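Local coordinates for LanC-like protein GCR2 (PDB 3T33) that may play a role in abscisic acid signalling as a plant LanC-like protein with a bound zinc ion, at residues A[37-48]-A[360-369]; A[314-325]-A[339-347]. One frame throughout, in Å; residues are numbered along the deposited sequence. Where two conformers were deposited one is given.

Contact 1 (A[37-48]-A[360-369]); sequences LTKLLSLPYKSF and KAFASFLLDK
K360 and F48 both hold CG anti to the backbone N (chi1 164° and 170°), and the lysine chain then runs on fully extended. Its CG lies over one face of the F48 ring, toward the rim and 3.9 Å from the ring centroid in a CH-pi contact, before the ammonium arrives where helix 36-42 runs out. There NZ gives a hydrogen bond of 2.9 Å to L41 O, approached from above the carbonyl plane. A second goes to L43 O, but the modelled 2.5 Å from NZ to that oxygen is improbably short and its exact length doubtful. The edge of the same phenyl ring faces S364, whose OG lies 3.0 Å from F48 CE1 while bonding back to K360 O one turn earlier.

Farther along, L37 and S364 act as knobs in holes: L37 drops among S364, F365, D368 and K369, and S364 sits among L37, L40 and L41, with F48 of helix 45-69 completing the hole. L41 CD2 presses on A361 CA at 3.3 Å, and L40 CD1 meets L367 CD2 at 3.9 Å. D368 lies across L37, but its OD1 is hydrogen-bonded to S36 OG. This contact thus joins helix 36-42 and the start of helix 45-69 to helix 353-375. Carbonyls at a helix C-terminus would probably favour a charged ammonium, and the two here probably hold it, which keeps the chain over F48.

Contact 2 (A[314-325]-A[339-347]); sequences AMEAGEVVWSRG and NTYVFLSLY
F343 pushes its ring into the side of helix 308-324, where CE1 lies 3.5 Å from G318 O and CZ 3.7 Å from W322 N, both in the plane of the ring. The W322 indole turns an edge toward the F343 face in an offset edge-to-face pair, centroids 5.7 Å apart and planes at 84°. V321 slides past the phenyl ring with CG1 3.8 Å from F343 CZ, while its other branch, CG2, meets V342 CG2 tip to tip at 4.1 Å. One turn on, L346 CD1 comes to 3.8 Å from G318 CA, a close approach that glycine permits, and CD2 rests against A314. The helices run antiparallel at 145°, as successive helices joined by a loop do in the alpha/alpha toroid of LanC-like proteins. F343 is aimed at helix 308-324 by a chi1 of -48°, with CG anti to its carbonyl carbon. Behind this layer, the W322 ring NE1 is hydrogen-bonded to E17, and R358 makes a cation-pi contact with the indole while also forming a salt bridge with E319. N339 CB lies against V321 CG1, the two side chains crossing at a slant, and the N339 side chain touches P292 of helix 291-305 and L327.

Helix 353-375 follows helix 336-350 directly in the chain. Contact 1 and contact 2, centres about 17 Å apart, share a border made by F362: it points away from segment 37-48 and enters contact 2, with CZ 3.7 Å from F343 CE2 in an edge-to-face pair and 3.6 Å from V321 O. Its CB also lies 3.4 Å from T340 OG1. Helix 353-375 thus touches helix 36-42 and the start of helix 45-69 through one set of side chains and the pair 308-324/336-350 through F362. Of the two, contact 2 is the one near the metal: the N339 side chain is about 9 Å from the zinc ion held by C288, C333 and H334, whereas contact 1 lies away from that site.

Contact 1 (A[37-48]-A[360-369])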
loop_
_atom_site.group_PDB
_atom_site.type_symbol
_atom_site.label_atom_id
_atom_site.label_comp_id
_atom_site.label_asym_id
_atom_site.label_seq_id
_atom_site.Cartn_x
_atom_site.Cartn_y
_atom_site.Cartn_z
ATOM N N LEU A 37 -12.486 -22.340 6.926
ATOM C CA LEU A 37 -11.191 -21.797 6.601
ATOM C C LEU A 37 -10.292 -22.736 5.750
ATOM O O LEU A 37 -9.734 -22.300 4.730
ATOM C CB LEU A 37 -10.492 -21.387 7.885
ATOM C CG LEU A 37 -9.357 -20.330 7.832
ATOM C CD1 LEU A 37 -8.025 -20.847 8.189
ATOM C CD2 LEU A 37 -9.302 -19.447 6.527
ATOM N N THR A 38 -10.165 -24.013 6.151
ATOM C CA THR A 38 -9.276 -24.919 5.444
ATOM C C THR A 38 -9.857 -25.190 4.092
ATOM O O THR A 38 -9.138 -25.393 3.150
ATOM C CB THR A 38 -9.054 -26.288 6.212
ATOM O OG1 THR A 38 -10.341 -26.789 6.605
ATOM C CG2 THR A 38 -8.202 -26.084 7.483
ATOM N N LYS A 39 -11.177 -25.226 3.990
ATOM C CA LYS A 39 -11.796 -25.480 2.694
ATOM C C LYS A 39 -11.496 -24.325 1.726
ATOM O O LYS A 39 -11.135 -24.565 0.580
ATOM C CB LYS A 39 -13.301 -25.739 2.858
ATOM C CG LYS A 39 -13.521 -27.060 3.685
ATOM C CD LYS A 39 -14.992 -27.515 3.738
ATOM C CE LYS A 39 -15.167 -28.822 4.562
ATOM N NZ LYS A 39 -16.260 -29.729 4.020
ATOM N N LEU A 40 -11.611 -23.088 2.196
ATOM C CA LEU A 40 -11.171 -21.927 1.413
ATOM C C LEU A 40 -9.716 -22.106 0.923
ATOM O O LEU A 40 -9.407 -21.901 -0.250
ATOM C CB LEU A 40 -11.264 -20.644 2.257
ATOM C CG LEU A 40 -12.637 -20.076 2.556
ATOM C CD1 LEU A 40 -12.584 -18.890 3.544
ATOM C CD2 LEU A 40 -13.108 -19.580 1.234
ATOM N N LEU A 41 -8.824 -22.519 1.813
ATOM C CA LEU A 41 -7.420 -22.560 1.436
ATOM C C LEU A 41 -7.144 -23.582 0.335
ATOM O O LEU A 41 -6.253 -23.378 -0.475
ATOM C CB LEU A 41 -6.535 -22.830 2.655
ATOM C CG LEU A 41 -6.512 -21.707 3.708
ATOM C CD1 LEU A 41 -5.980 -22.235 5.014
ATOM C CD2 LEU A 41 -5.647 -20.586 3.241
ATOM N N SER A 42 -7.900 -24.679 0.322
ATOM C CA SER A 42 -7.746 -25.778 -0.651
ATOM C C SER A 42 -8.302 -25.399 -2.025
ATOM O O SER A 42 -7.876 -25.929 -3.042
ATOM C CB SER A 42 -8.467 -27.057 -0.162
ATOM O OG SER A 42 -8.104 -27.430 1.169
ATOM N N LEU A 43 -9.283 -24.506 -2.032
ATOM C CA LEU A 43 -9.951 -24.023 -3.238
ATOM C C LEU A 43 -8.976 -23.679 -4.405
ATOM O O LEU A 43 -7.916 -23.049 -4.188
ATOM C CB LEU A 43 -10.736 -22.809 -2.844
ATOM C CG LEU A 43 -12.227 -22.662 -3.099
ATOM C CD1 LEU A 43 -13.056 -23.936 -2.815
ATOM C CD2 LEU A 43 -12.758 -21.486 -2.261
ATOM N N PRO A 44 -9.297 -24.165 -5.636
ATOM C CA PRO A 44 -8.479 -23.702 -6.738
ATOM C C PRO A 44 -8.719 -22.170 -6.998
ATOM O O PRO A 44 -9.803 -21.624 -6.749
ATOM C CB PRO A 44 -8.909 -24.595 -7.911
ATOM C CG PRO A 44 -10.211 -25.102 -7.567
ATOM C CD PRO A 44 -10.447 -24.970 -6.102
ATOM N N TYR A 45 -7.682 -21.514 -7.481
ATOM C CA TYR A 45 -7.651 -20.077 -7.536
ATOM C C TYR A 45 -8.829 -19.437 -8.267
ATOM O O TYR A 45 -9.373 -18.457 -7.802
ATOM C CB TYR A 45 -6.324 -19.574 -8.051
ATOM C CG TYR A 45 -6.082 -18.183 -7.517
ATOM C CD1 TYR A 45 -6.390 -17.045 -8.275
ATOM C CD2 TYR A 45 -5.606 -17.994 -6.213
ATOM C CE1 TYR A 45 -6.188 -15.757 -7.739
ATOM C CE2 TYR A 45 -5.435 -16.719 -5.683
ATOM C CZ TYR A 45 -5.713 -15.629 -6.455
ATOM O OH TYR A 45 -5.500 -14.418 -5.899
ATOM N N LYS A 46 -9.238 -20.027 -9.375
ATOM C CA LYS A 46 -10.313 -19.509 -10.182
ATOM C C LYS A 46 -11.547 -19.269 -9.365
ATOM O O LYS A 46 -12.005 -18.129 -9.340
ATOM C CB LYS A 46 -10.606 -20.393 -11.386
ATOM C CG LYS A 46 -9.304 -21.092 -11.889
ATOM C CD LYS A 46 -8.774 -22.263 -10.988
ATOM C CE LYS A 46 -7.439 -22.822 -11.499
ATOM N NZ LYS A 46 -6.275 -22.079 -10.900
ATOM N N SER A 47 -12.061 -20.278 -8.651
ATOM C CA SER A 47 -13.239 -20.067 -7.801
ATOM C C SER A 47 -12.951 -19.375 -6.449
ATOM O O SER A 47 -13.842 -18.719 -5.867
ATOM C CB SER A 47 -14.016 -21.371 -7.571
ATOM O OG SER A 47 -13.122 -22.303 -7.032
ATOM N N PHE A 48 -11.735 -19.531 -5.939
ATOM C CA PHE A 48 -11.365 -18.786 -4.746
ATOM C C PHE A 48 -11.439 -17.273 -5.050
ATOM O O PHE A 48 -12.078 -16.545 -4.340
ATOM C CB PHE A 48 -9.962 -19.164 -4.317
ATOM C CG PHE A 48 -9.399 -18.298 -3.255
ATOM C CD1 PHE A 48 -9.763 -18.493 -1.934
ATOM C CD2 PHE A 48 -8.519 -17.279 -3.570
ATOM C CE1 PHE A 48 -9.242 -17.677 -0.914
ATOM C CE2 PHE A 48 -7.964 -16.466 -2.548
ATOM C CZ PHE A 48 -8.339 -16.668 -1.216
ATOM N N LYS A 360 -3.132 -15.786 -0.218
ATOM C CA LYS A 360 -4.429 -16.467 -0.178
ATOM C C LYS A 360 -4.842 -16.827 1.258
ATOM O O LYS A 360 -5.999 -16.669 1.654
ATOM C CB LYS A 360 -4.385 -17.681 -1.138
ATOM C CG LYS A 360 -5.417 -18.723 -1.024
ATOM C CD LYS A 360 -5.177 -19.803 -2.125
ATOM C CE LYS A 360 -6.392 -20.748 -2.269
ATOM N NZ LYS A 360 -5.989 -21.990 -2.963
ATOM N N ALA A 361 -3.890 -17.278 2.060
ATOM C CA ALA A 361 -4.203 -17.620 3.454
ATOM C C ALA A 361 -4.608 -16.363 4.234
ATOM O O ALA A 361 -5.545 -16.397 5.019
ATOM C CB ALA A 361 -3.012 -18.295 4.130
ATOM N N PHE A 362 -3.920 -15.242 4.016
ATOM C CA PHE A 362 -4.300 -14.057 4.824
ATOM C C PHE A 362 -5.671 -13.573 4.361
ATOM O O PHE A 362 -6.494 -13.233 5.155
ATOM C CB PHE A 362 -3.263 -12.953 4.700
ATOM C CG PHE A 362 -2.172 -13.001 5.733
ATOM C CD1 PHE A 362 -1.693 -14.207 6.222
ATOM C CD2 PHE A 362 -1.604 -11.793 6.214
ATOM C CE1 PHE A 362 -0.668 -14.245 7.179
ATOM C CE2 PHE A 362 -0.579 -11.807 7.146
ATOM C CZ PHE A 362 -0.089 -13.057 7.635
ATOM N N ALA A 363 -5.921 -13.586 3.068
ATOM C CA ALA A 363 -7.217 -13.200 2.564
ATOM C C ALA A 363 -8.338 -14.136 3.028
ATOM O O ALA A 363 -9.447 -13.671 3.358
ATOM C CB ALA A 363 -7.202 -13.114 1.064
ATOM N N SER A 364 -8.064 -15.448 3.014
ATOM C CA SER A 364 -9.039 -16.410 3.559
ATOM C C SER A 364 -9.301 -16.197 4.994
ATOM O O SER A 364 -10.472 -16.241 5.404
ATOM C CB SER A 364 -8.580 -17.833 3.332
ATOM O OG SER A 364 -8.287 -17.965 1.965
ATOM N N PHE A 365 -8.250 -15.928 5.781
ATOM C CA PHE A 365 -8.449 -15.615 7.200
ATOM C C PHE A 365 -9.438 -14.473 7.373
ATOM O O PHE A 365 -10.455 -14.602 8.091
ATOM C CB PHE A 365 -7.131 -15.251 7.878
ATOM C CG PHE A 365 -7.292 -14.904 9.367
ATOM C CD1 PHE A 365 -7.507 -13.588 9.780
ATOM C CD2 PHE A 365 -7.220 -15.904 10.340
ATOM C CE1 PHE A 365 -7.693 -13.280 11.168
ATOM C CE2 PHE A 365 -7.389 -15.602 11.707
ATOM C CZ PHE A 365 -7.624 -14.299 12.115
ATOM N N LEU A 366 -9.161 -13.348 6.694
ATOM C CA LEU A 366 -10.085 -12.221 6.722
ATOM C C LEU A 366 -11.493 -12.553 6.258
ATOM O O LEU A 366 -12.476 -12.150 6.894
ATOM C CB LEU A 366 -9.566 -11.057 5.848
ATOM C CG LEU A 366 -8.498 -10.212 6.485
ATOM C CD1 LEU A 366 -7.979 -9.303 5.430
ATOM C CD2 LEU A 366 -9.173 -9.435 7.614
ATOM N N LEU A 367 -11.643 -13.223 5.136
ATOM C CA LEU A 367 -13.025 -13.524 4.743
ATOM C C LEU A 367 -13.748 -14.433 5.740
ATOM O O LEU A 367 -14.948 -14.247 6.050
ATOM C CB LEU A 367 -13.056 -14.147 3.377
ATOM C CG LEU A 367 -14.396 -14.401 2.667
ATOM C CD1 LEU A 367 -14.137 -14.271 1.201
ATOM C CD2 LEU A 367 -14.937 -15.789 2.907
ATOM N N ASP A 368 -13.025 -15.411 6.273
ATOM C CA ASP A 368 -13.678 -16.420 7.120
ATOM C C ASP A 368 -14.006 -15.864 8.523
ATOM O O ASP A 368 -15.069 -16.157 9.092
ATOM C CB ASP A 368 -12.802 -17.704 7.183
ATOM C CG ASP A 368 -13.561 -18.937 7.747
ATOM O OD1 ASP A 368 -14.470 -19.478 7.070
ATOM O OD2 ASP A 368 -13.229 -19.358 8.870
ATOM N N LYS A 369 -13.123 -15.013 9.033
ATOM C CA LYS A 369 -13.123 -14.690 10.445
ATOM C C LYS A 369 -13.430 -13.240 10.783
ATOM O O LYS A 369 -13.830 -12.961 11.938
ATOM C CB LYS A 369 -11.759 -15.025 11.097
ATOM C CG LYS A 369 -11.200 -16.461 10.892
ATOM C CD LYS A 369 -11.965 -17.527 11.663
ATOM C CE LYS A 369 -11.526 -18.934 11.252
ATOM N NZ LYS A 369 -11.744 -19.845 12.412
#

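Contact 2 (A[314-325]-A[339-347])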
loop_
_atom_site.group_PDB
_atom_site.type_symbol
_atom_site.label_atom_id
_atom_site.label_comp_id
_atom_site.label_asym_id
_atom_site.label_seq_id
_atom_site.Cartn_x
_atom_site.Cartn_y
_atom_site.Cartn_z
ATOM N N ALA A 314 14.297 -9.389 1.351
ATOM C CA ALA A 314 12.841 -9.333 1.074
ATOM C C ALA A 314 12.163 -10.612 1.537
ATOM O O ALA A 314 11.134 -10.539 2.211
ATOM C CB ALA A 314 12.557 -9.117 -0.418
ATOM N N MET A 315 12.764 -11.771 1.210
ATOM C CA MET A 315 12.189 -13.059 1.581
ATOM C C MET A 315 12.183 -13.179 3.058
ATOM O O MET A 315 11.205 -13.657 3.639
ATOM C CB MET A 315 12.889 -14.268 0.898
ATOM C CG MET A 315 12.582 -14.392 -0.636
ATOM S SD MET A 315 13.365 -15.719 -1.676
ATOM C CE MET A 315 15.066 -15.597 -1.209
ATOM N N GLU A 316 13.234 -12.697 3.696
ATOM C CA GLU A 316 13.325 -12.824 5.164
ATOM C C GLU A 316 12.345 -11.950 5.894
ATOM O O GLU A 316 11.841 -12.320 6.957
ATOM C CB GLU A 316 14.741 -12.472 5.635
ATOM C CG GLU A 316 15.761 -13.500 5.236
ATOM C CD GLU A 316 17.129 -13.276 5.932
ATOM O OE1 GLU A 316 18.172 -13.384 5.225
ATOM O OE2 GLU A 316 17.158 -12.994 7.172
ATOM N N ALA A 317 12.124 -10.749 5.355
ATOM C CA ALA A 317 11.091 -9.851 5.855
ATOM C C ALA A 317 9.700 -10.520 5.695
ATOM O O ALA A 317 8.866 -10.428 6.579
ATOM C CB ALA A 317 11.156 -8.506 5.117
ATOM N N GLY A 318 9.495 -11.237 4.584
ATOM C CA GLY A 318 8.297 -12.043 4.379
ATOM C C GLY A 318 8.025 -13.104 5.435
ATOM O O GLY A 318 6.849 -13.402 5.743
ATOM N N GLU A 319 9.091 -13.695 6.001
ATOM C CA GLU A 319 8.918 -14.691 7.092
ATOM C C GLU A 319 8.448 -14.048 8.378
ATOM O O GLU A 319 7.660 -14.609 9.102
ATOM C CB GLU A 319 10.217 -15.450 7.370
ATOM C CG GLU A 319 10.741 -16.209 6.182
ATOM C CD GLU A 319 9.796 -17.312 5.744
ATOM O OE1 GLU A 319 9.215 -17.986 6.608
ATOM O OE2 GLU A 319 9.642 -17.513 4.534
ATOM N N VAL A 320 8.920 -12.858 8.682
ATOM C CA VAL A 320 8.424 -12.131 9.850
ATOM C C VAL A 320 6.933 -11.804 9.726
ATOM O O VAL A 320 6.130 -11.975 10.674
ATOM C CB VAL A 320 9.185 -10.842 9.947
ATOM C CG1 VAL A 320 8.637 -9.978 11.098
ATOM C CG2 VAL A 320 10.682 -11.175 10.061
ATOM N N VAL A 321 6.545 -11.325 8.543
ATOM C CA VAL A 321 5.096 -11.156 8.246
ATOM C C VAL A 321 4.326 -12.494 8.336
ATOM O O VAL A 321 3.242 -12.592 8.955
ATOM C CB VAL A 321 4.904 -10.476 6.891
ATOM C CG1 VAL A 321 3.437 -10.032 6.739
ATOM C CG2 VAL A 321 5.834 -9.243 6.838
ATOM N N TRP A 322 4.898 -13.552 7.777
ATOM C CA TRP A 322 4.182 -14.825 7.856
ATOM C C TRP A 322 3.937 -15.265 9.295
ATOM O O TRP A 322 2.842 -15.769 9.605
ATOM C CB TRP A 322 4.854 -15.908 7.008
ATOM C CG TRP A 322 4.146 -17.217 6.957
ATOM C CD1 TRP A 322 4.651 -18.406 7.359
ATOM C CD2 TRP A 322 2.819 -17.496 6.439
ATOM N NE1 TRP A 322 3.724 -19.391 7.163
ATOM C CE2 TRP A 322 2.601 -18.873 6.593
ATOM C CE3 TRP A 322 1.793 -16.706 5.886
ATOM C CZ2 TRP A 322 1.391 -19.519 6.190
ATOM C CZ3 TRP A 322 0.572 -17.339 5.483
ATOM C CH2 TRP A 322 0.398 -18.731 5.638
ATOM N N SER A 323 4.895 -15.075 10.201
ATOM C CA SER A 323 4.606 -15.519 11.568
ATOM C C SER A 323 3.966 -14.492 12.472
ATOM O O SER A 323 3.178 -14.852 13.356
ATOM C CB SER A 323 5.829 -16.142 12.255
ATOM O OG SER A 323 6.701 -15.139 12.719
ATOM N N ARG A 324 4.244 -13.218 12.261
ATOM C CA ARG A 324 3.695 -12.219 13.188
ATOM C C ARG A 324 2.745 -11.223 12.512
ATOM O O ARG A 324 2.273 -10.294 13.171
ATOM C CB ARG A 324 4.833 -11.456 13.867
ATOM C CG ARG A 324 5.758 -12.294 14.811
ATOM C CD ARG A 324 7.123 -11.570 15.035
ATOM N NE ARG A 324 6.943 -10.330 15.789
ATOM C CZ ARG A 324 7.891 -9.424 15.999
ATOM N NH1 ARG A 324 9.136 -9.580 15.536
ATOM N NH2 ARG A 324 7.590 -8.346 16.707
ATOM N N GLY A 325 2.454 -11.426 11.217
ATOM C CA GLY A 325 1.846 -10.391 10.396
ATOM C C GLY A 325 0.352 -10.448 10.393
ATOM O O GLY A 325 -0.317 -9.585 9.827
ATOM N N ASN A 339 -0.875 -6.245 5.210
ATOM C CA ASN A 339 0.194 -7.267 5.210
ATOM C C ASN A 339 0.075 -8.357 4.090
ATOM O O ASN A 339 1.083 -8.868 3.606
ATOM C CB ASN A 339 0.367 -7.852 6.592
ATOM C CG ASN A 339 0.789 -6.790 7.612
ATOM O OD1 ASN A 339 0.876 -7.059 8.775
ATOM N ND2 ASN A 339 0.985 -5.593 7.177
ATOM N N THR A 340 -1.139 -8.625 3.616
ATOM C CA THR A 340 -1.310 -9.482 2.466
ATOM C C THR A 340 -0.425 -9.103 1.279
ATOM O O THR A 340 0.126 -9.987 0.594
ATOM C CB THR A 340 -2.813 -9.458 2.017
ATOM O OG1 THR A 340 -3.553 -9.958 3.108
ATOM C CG2 THR A 340 -3.056 -10.358 0.829
ATOM N N TYR A 341 -0.273 -7.802 1.047
ATOM C CA TYR A 341 0.498 -7.286 -0.089
ATOM C C TYR A 341 1.932 -7.678 -0.000
ATOM O O TYR A 341 2.642 -7.795 -1.032
ATOM C CB TYR A 341 0.379 -5.752 -0.210
ATOM C CG TYR A 341 -0.896 -5.297 -0.947
ATOM C CD1 TYR A 341 -0.978 -5.323 -2.336
ATOM C CD2 TYR A 341 -2.018 -4.890 -0.240
ATOM C CE1 TYR A 341 -2.177 -4.940 -2.993
ATOM C CE2 TYR A 341 -3.208 -4.523 -0.894
ATOM C CZ TYR A 341 -3.269 -4.515 -2.251
ATOM O OH TYR A 341 -4.433 -4.111 -2.905
ATOM N N VAL A 342 2.413 -7.900 1.204
ATOM C CA VAL A 342 3.780 -8.453 1.269
ATOM C C VAL A 342 3.890 -9.756 0.449
ATOM O O VAL A 342 4.790 -9.896 -0.401
ATOM C CB VAL A 342 4.232 -8.711 2.736
ATOM C CG1 VAL A 342 5.581 -9.339 2.733
ATOM C CG2 VAL A 342 4.338 -7.398 3.493
ATOM N N PHE A 343 2.962 -10.690 0.656
ATOM C CA PHE A 343 3.025 -11.948 -0.106
ATOM C C PHE A 343 2.810 -11.803 -1.583
ATOM O O PHE A 343 3.522 -12.381 -2.366
ATOM C CB PHE A 343 2.104 -12.985 0.552
ATOM C CG PHE A 343 2.315 -13.059 2.034
ATOM C CD1 PHE A 343 3.602 -13.249 2.536
ATOM C CD2 PHE A 343 1.258 -12.882 2.919
ATOM C CE1 PHE A 343 3.819 -13.343 3.903
ATOM C CE2 PHE A 343 1.447 -12.966 4.274
ATOM C CZ PHE A 343 2.735 -13.166 4.790
ATOM N N LEU A 344 1.832 -11.000 -1.960
ATOM C CA LEU A 344 1.620 -10.575 -3.342
ATOM C C LEU A 344 2.852 -9.952 -3.931
ATOM O O LEU A 344 3.165 -10.196 -5.093
ATOM C CB LEU A 344 0.505 -9.544 -3.429
ATOM C CG LEU A 344 -0.814 -10.195 -3.072
ATOM C CD1 LEU A 344 -1.928 -9.103 -3.053
ATOM C CD2 LEU A 344 -1.193 -11.338 -4.036
ATOM N N SER A 345 3.577 -9.184 -3.155
ATOM C CA SER A 345 4.761 -8.557 -3.710
ATOM C C SER A 345 5.867 -9.586 -3.983
ATOM O O SER A 345 6.610 -9.477 -4.955
ATOM C CB SER A 345 5.307 -7.450 -2.761
ATOM O OG SER A 345 6.068 -6.473 -3.519
ATOM N N LEU A 346 5.976 -10.572 -3.095
ATOM C CA LEU A 346 7.047 -11.590 -3.176
ATOM C C LEU A 346 6.704 -12.536 -4.356
ATOM O O LEU A 346 7.568 -12.904 -5.178
ATOM C CB LEU A 346 7.146 -12.337 -1.835
ATOM C CG LEU A 346 7.904 -11.500 -0.802
ATOM C CD1 LEU A 346 7.651 -11.989 0.594
ATOM C CD2 LEU A 346 9.381 -11.562 -1.149
ATOM N N TYR A 347 5.408 -12.752 -4.510
ATOM C CA TYR A 347 4.886 -13.531 -5.615
ATOM C C TYR A 347 5.106 -12.852 -6.935
ATOM O O TYR A 347 5.567 -13.490 -7.862
ATOM C CB TYR A 347 3.383 -13.818 -5.411
ATOM C CG TYR A 347 2.746 -14.608 -6.532
ATOM C CD1 TYR A 347 3.230 -15.908 -6.903
ATOM C CD2 TYR A 347 1.656 -14.085 -7.238
ATOM C CE1 TYR A 347 2.604 -16.631 -7.939
ATOM C CE2 TYR A 347 1.020 -14.826 -8.265
ATOM C CZ TYR A 347 1.509 -16.092 -8.593
ATOM O OH TYR A 347 0.901 -16.776 -9.609
#